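Local coordinates for hypothetical protein TTHA0179 (Thermus thermophilus, PDB 2DPW), which is of unknown function but probably acts as a nucleotidyltransferase, being built on a MobA-like NTP transferase domain of the GT-A type, at residues T91-R103 against T215-E227. Numbering follows the deposited sequence.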
loop_
_atom_site.group_PDB
_atom_site.type_symbol
_atom_site.label_atom_id
_atom_site.label_comp_id
_atom_site.label_asym_id
_atom_site.label_seq_id
_atom_site.Cartn_x
_atom_site.Cartn_y
_atom_site.Cartn_z
ATOM N N THR A 91 -0.532 1.714 4.409
ATOM C CA THR A 91 -1.652 1.395 5.281
ATOM C C THR A 91 -1.071 1.222 6.691
ATOM O O THR A 91 0.108 0.902 6.849
ATOM C CB THR A 91 -2.327 0.090 4.862
ATOM O OG1 THR A 91 -1.377 -0.982 4.935
ATOM C CG2 THR A 91 -2.861 0.208 3.457
ATOM N N GLY A 92 -1.892 1.423 7.712
ATOM C CA GLY A 92 -1.389 1.295 9.066
ATOM C C GLY A 92 -1.384 -0.094 9.681
ATOM O O GLY A 92 -1.285 -0.207 10.901
ATOM N N ASP A 93 -1.461 -1.146 8.864
ATOM C CA ASP A 93 -1.489 -2.508 9.395
ATOM C C ASP A 93 -0.348 -3.418 8.953
ATOM O O ASP A 93 -0.518 -4.633 8.827
ATOM C CB ASP A 93 -2.817 -3.168 9.047
ATOM C CG ASP A 93 -2.940 -3.474 7.580
ATOM O OD1 ASP A 93 -2.343 -2.726 6.773
ATOM O OD2 ASP A 93 -3.638 -4.455 7.240
ATOM N N ILE A 94 0.811 -2.829 8.692
ATOM C CA ILE A 94 1.979 -3.602 8.316
ATOM C C ILE A 94 3.031 -3.215 9.343
ATOM O O ILE A 94 3.973 -2.489 9.042
ATOM C CB ILE A 94 2.475 -3.272 6.885
ATOM C CG1 ILE A 94 2.327 -1.770 6.596
ATOM C CG2 ILE A 94 1.733 -4.147 5.872
ATOM C CD1 ILE A 94 3.010 -1.307 5.299
ATOM N N PRO A 95 2.866 -3.700 10.585
ATOM C CA PRO A 95 3.739 -3.461 11.735
ATOM C C PRO A 95 5.178 -3.967 11.598
ATOM O O PRO A 95 6.044 -3.580 12.385
ATOM C CB PRO A 95 2.989 -4.151 12.869
ATOM C CG PRO A 95 2.401 -5.327 12.179
ATOM C CD PRO A 95 1.834 -4.695 10.932
ATOM N N HIS A 96 5.430 -4.827 10.615
ATOM C CA HIS A 96 6.769 -5.353 10.401
ATOM C C HIS A 96 7.588 -4.431 9.512
ATOM O O HIS A 96 8.772 -4.679 9.280
ATOM C CB HIS A 96 6.717 -6.736 9.748
ATOM C CG HIS A 96 6.021 -7.768 10.572
ATOM N ND1 HIS A 96 4.725 -8.170 10.325
ATOM C CD2 HIS A 96 6.432 -8.473 11.654
ATOM C CE1 HIS A 96 4.370 -9.076 11.215
ATOM N NE2 HIS A 96 5.389 -9.278 12.034
ATOM N N LEU A 97 6.954 -3.374 9.009
ATOM C CA LEU A 97 7.634 -2.430 8.136
ATOM C C LEU A 97 8.913 -1.885 8.776
ATOM O O LEU A 97 8.909 -1.449 9.927
ATOM C CB LEU A 97 6.705 -1.268 7.765
ATOM C CG LEU A 97 7.270 -0.282 6.723
ATOM C CD1 LEU A 97 7.267 -0.917 5.342
ATOM C CD2 LEU A 97 6.439 0.991 6.715
ATOM N N THR A 98 10.001 -1.908 8.007
ATOM C CA THR A 98 11.306 -1.437 8.462
ATOM C C THR A 98 11.828 -0.286 7.614
ATOM O O THR A 98 11.419 -0.110 6.470
ATOM C CB THR A 98 12.351 -2.551 8.388
ATOM O OG1 THR A 98 12.553 -2.920 7.023
ATOM C CG2 THR A 98 11.892 -3.748 9.137
ATOM N N GLU A 99 12.749 0.478 8.192
ATOM C CA GLU A 99 13.372 1.606 7.526
ATOM C C GLU A 99 14.107 1.123 6.280
ATOM O O GLU A 99 14.073 1.773 5.230
ATOM C CB GLU A 99 14.355 2.293 8.481
ATOM C CG GLU A 99 15.400 3.190 7.809
ATOM C CD GLU A 99 16.381 3.789 8.804
ATOM O OE1 GLU A 99 16.337 3.402 9.988
ATOM O OE2 GLU A 99 17.202 4.645 8.407
ATOM N N GLU A 100 14.768 -0.023 6.396
ATOM C CA GLU A 100 15.509 -0.567 5.269
ATOM C C GLU A 100 14.566 -0.798 4.096
ATOM O O GLU A 100 14.869 -0.440 2.953
ATOM C CB GLU A 100 16.184 -1.874 5.668
ATOM C CG GLU A 100 17.319 -2.274 4.752
ATOM C CD GLU A 100 18.088 -3.467 5.280
ATOM O OE1 GLU A 100 18.143 -3.617 6.518
ATOM O OE2 GLU A 100 18.647 -4.241 4.469
ATOM N N ALA A 101 13.417 -1.398 4.392
ATOM C CA ALA A 101 12.410 -1.667 3.378
ATOM C C ALA A 101 11.945 -0.347 2.755
ATOM O O ALA A 101 11.805 -0.226 1.543
ATOM C CB ALA A 101 11.233 -2.396 4.004
ATOM N N VAL A 102 11.711 0.653 3.588
ATOM C CA VAL A 102 11.266 1.932 3.078
ATOM C C VAL A 102 12.292 2.601 2.157
ATOM O O VAL A 102 11.949 3.069 1.060
ATOM C CB VAL A 102 10.920 2.882 4.232
ATOM C CG1 VAL A 102 10.663 4.282 3.691
ATOM C CG2 VAL A 102 9.692 2.368 4.964
ATOM N N ARG A 103 13.548 2.638 2.589
ATOM C CA ARG A 103 14.572 3.273 1.787
ATOM C C ARG A 103 14.803 2.561 0.472
ATOM O O ARG A 103 15.112 3.196 -0.529
ATOM C CB ARG A 103 15.869 3.393 2.583
ATOM C CG ARG A 103 15.753 4.434 3.681
ATOM C CD ARG A 103 17.055 4.775 4.369
ATOM N NE ARG A 103 16.918 6.071 5.030
ATOM C CZ ARG A 103 17.789 6.583 5.889
ATOM N NH1 ARG A 103 18.888 5.907 6.212
ATOM N NH2 ARG A 103 17.559 7.775 6.424
ATOM N N THR A 215 10.323 -5.635 -4.647
ATOM C CA THR A 215 10.896 -5.264 -3.365
ATOM C C THR A 215 11.117 -6.497 -2.507
ATOM O O THR A 215 10.165 -7.086 -2.011
ATOM C CB THR A 215 9.963 -4.291 -2.662
ATOM O OG1 THR A 215 9.713 -3.182 -3.535
ATOM C CG2 THR A 215 10.574 -3.789 -1.373
ATOM N N PRO A 216 12.391 -6.876 -2.298
ATOM C CA PRO A 216 12.879 -8.025 -1.530
ATOM C C PRO A 216 12.418 -8.076 -0.088
ATOM O O PRO A 216 12.502 -9.113 0.556
ATOM C CB PRO A 216 14.393 -7.885 -1.614
ATOM C CG PRO A 216 14.619 -6.962 -2.762
ATOM C CD PRO A 216 13.513 -5.985 -2.613
ATOM N N TYR A 217 11.938 -6.952 0.424
ATOM C CA TYR A 217 11.477 -6.898 1.801
ATOM C C TYR A 217 9.984 -7.171 1.899
ATOM O O TYR A 217 9.163 -6.316 1.589
ATOM C CB TYR A 217 11.792 -5.537 2.388
ATOM C CG TYR A 217 13.226 -5.126 2.184
ATOM C CD1 TYR A 217 13.690 -4.729 0.928
ATOM C CD2 TYR A 217 14.119 -5.117 3.255
ATOM C CE1 TYR A 217 15.009 -4.327 0.745
ATOM C CE2 TYR A 217 15.437 -4.716 3.088
ATOM C CZ TYR A 217 15.880 -4.320 1.838
ATOM O OH TYR A 217 17.179 -3.888 1.713
ATOM N N PRO A 218 9.615 -8.380 2.334
ATOM C CA PRO A 218 8.216 -8.785 2.477
ATOM C C PRO A 218 7.416 -8.053 3.565
ATOM O O PRO A 218 6.189 -8.171 3.627
ATOM C CB PRO A 218 8.326 -10.286 2.732
ATOM C CG PRO A 218 9.640 -10.411 3.420
ATOM C CD PRO A 218 10.516 -9.510 2.609
ATOM N N GLU A 219 8.103 -7.308 4.428
ATOM C CA GLU A 219 7.417 -6.557 5.484
ATOM C C GLU A 219 6.624 -5.433 4.830
ATOM O O GLU A 219 5.818 -4.759 5.475
ATOM C CB GLU A 219 8.417 -5.970 6.491
ATOM C CG GLU A 219 9.556 -5.186 5.881
ATOM C CD GLU A 219 10.752 -6.059 5.538
ATOM O OE1 GLU A 219 10.581 -7.076 4.830
ATOM O OE2 GLU A 219 11.871 -5.721 5.976
ATOM N N VAL A 220 6.866 -5.258 3.536
ATOM C CA VAL A 220 6.200 -4.251 2.742
ATOM C C VAL A 220 4.760 -4.661 2.436
ATOM O O VAL A 220 3.937 -3.829 2.056
ATOM C CB VAL A 220 6.952 -4.043 1.417
ATOM C CG1 VAL A 220 6.359 -4.906 0.319
ATOM C CG2 VAL A 220 6.901 -2.619 1.030
ATOM N N GLY A 221 4.460 -5.942 2.615
ATOM C CA GLY A 221 3.122 -6.425 2.316
ATOM C C GLY A 221 2.450 -7.345 3.321
ATOM O O GLY A 221 1.234 -7.509 3.284
ATOM N N VAL A 222 3.224 -7.954 4.214
ATOM C CA VAL A 222 2.644 -8.848 5.213
ATOM C C VAL A 222 1.956 -8.043 6.303
ATOM O O VAL A 222 2.597 -7.540 7.233
ATOM C CB VAL A 222 3.707 -9.742 5.874
ATOM C CG1 VAL A 222 3.034 -10.705 6.830
ATOM C CG2 VAL A 222 4.480 -10.502 4.824
ATOM N N ASP A 223 0.644 -7.922 6.177
ATOM C CA ASP A 223 -0.144 -7.181 7.145
ATOM C C ASP A 223 -0.687 -8.112 8.223
ATOM O O ASP A 223 -0.432 -9.313 8.209
ATOM C CB ASP A 223 -1.304 -6.486 6.437
ATOM C CG ASP A 223 -2.224 -7.467 5.745
ATOM O OD1 ASP A 223 -1.757 -8.175 4.827
ATOM O OD2 ASP A 223 -3.414 -7.536 6.123
ATOM N N VAL A 224 -1.432 -7.540 9.158
ATOM C CA VAL A 224 -2.040 -8.290 10.250
ATOM C C VAL A 224 -3.555 -8.237 10.060
ATOM O O VAL A 224 -4.137 -7.155 9.942
ATOM C CB VAL A 224 -1.675 -7.672 11.614
ATOM C CG1 VAL A 224 -2.374 -8.415 12.721
ATOM C CG2 VAL A 224 -0.170 -7.703 11.818
ATOM N N ASP A 225 -4.190 -9.405 10.028
ATOM C CA ASP A 225 -5.633 -9.470 9.828
ATOM C C ASP A 225 -6.421 -10.100 10.962
ATOM O O ASP A 225 -7.633 -9.900 11.060
ATOM C CB ASP A 225 -5.940 -10.217 8.532
ATOM C CG ASP A 225 -5.528 -9.436 7.301
ATOM O OD1 ASP A 225 -6.089 -8.339 7.074
ATOM O OD2 ASP A 225 -4.646 -9.917 6.560
ATOM N N ARG A 226 -5.745 -10.853 11.820
ATOM C CA ARG A 226 -6.431 -11.503 12.921
ATOM C C ARG A 226 -5.497 -11.872 14.068
ATOM O O ARG A 226 -4.285 -11.711 13.961
ATOM C CB ARG A 226 -7.144 -12.749 12.391
ATOM C CG ARG A 226 -8.351 -12.453 11.454
ATOM C CD ARG A 226 -8.806 -13.768 10.757
ATOM N NE ARG A 226 -8.925 -14.880 11.728
ATOM C CZ ARG A 226 -8.773 -16.176 11.398
ATOM N NH1 ARG A 226 -8.894 -17.136 12.333
ATOM N NH2 ARG A 226 -8.495 -16.519 10.125
ATOM N N GLU A 227 -6.070 -12.381 15.154
ATOM C CA GLU A 227 -5.297 -12.746 16.333
ATOM C C GLU A 227 -3.996 -13.539 16.138
ATOM O O GLU A 227 -2.949 -13.137 16.649
ATOM C CB GLU A 227 -6.191 -13.474 17.339
ATOM C CG GLU A 227 -6.931 -12.549 18.296
ATOM C CD GLU A 227 -8.209 -11.990 17.714
ATOM O OE1 GLU A 227 -8.394 -12.100 16.480
ATOM O OE2 GLU A 227 -9.020 -11.437 18.494
#
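In the GT-A-type fold of this MobA-like protein, the loop joining strand 86-91 to helix 99-108 runs beside the C-terminal segment that follows strand 210-214, and Asp-93 meets Asp-223 and Val-224 where this loop begins. The T-G-D sequence at this strand end is consistent with the metal-binding aspartate motif of nucleotidyltransferases, although no metal lies between the acids here. Val-224 N donates to Asp-93 O at 3.1 Å, with a bent N-H...O angle of 142°. The side chains of Asp-93 and Asp-223 run side by side and point the same way, their carboxylate planes 49° apart, with OD2 of Asp-93 3.3 Å from OD2 of Asp-223. Lys-24 forms salt bridges with Asp-93 and Asp-225, and Arg-133 forms one with Asp-223.

Next to the acids the contact turns apolar: Pro-95 CG rests 3.5 Å from Val-224 CG2, and Ile-94 CG2 lies against Val-222 O and Asp-223 CA. At the helix start, Thr-98 is the N-cap. Its OG1 accepts from Ala-101 N and donates to Glu-219 OE2 at 3.1 Å, on the lone pair facing away from OE1. A bend at chi2 brings the Glu-219 carboxylate to this hydroxyl, with CG packed against Ala-101 CB. The first helical turn is covered by Tyr-217, whose ring receives Ala-101 CA over one face in a CH-pi contact, 4.0 Å from the centroid. At the ring's edge, Tyr-217 OH donates to Glu-100 OE2 at 3.1 Å, reaching the anti side of the carboxylate, 20° out of its plane.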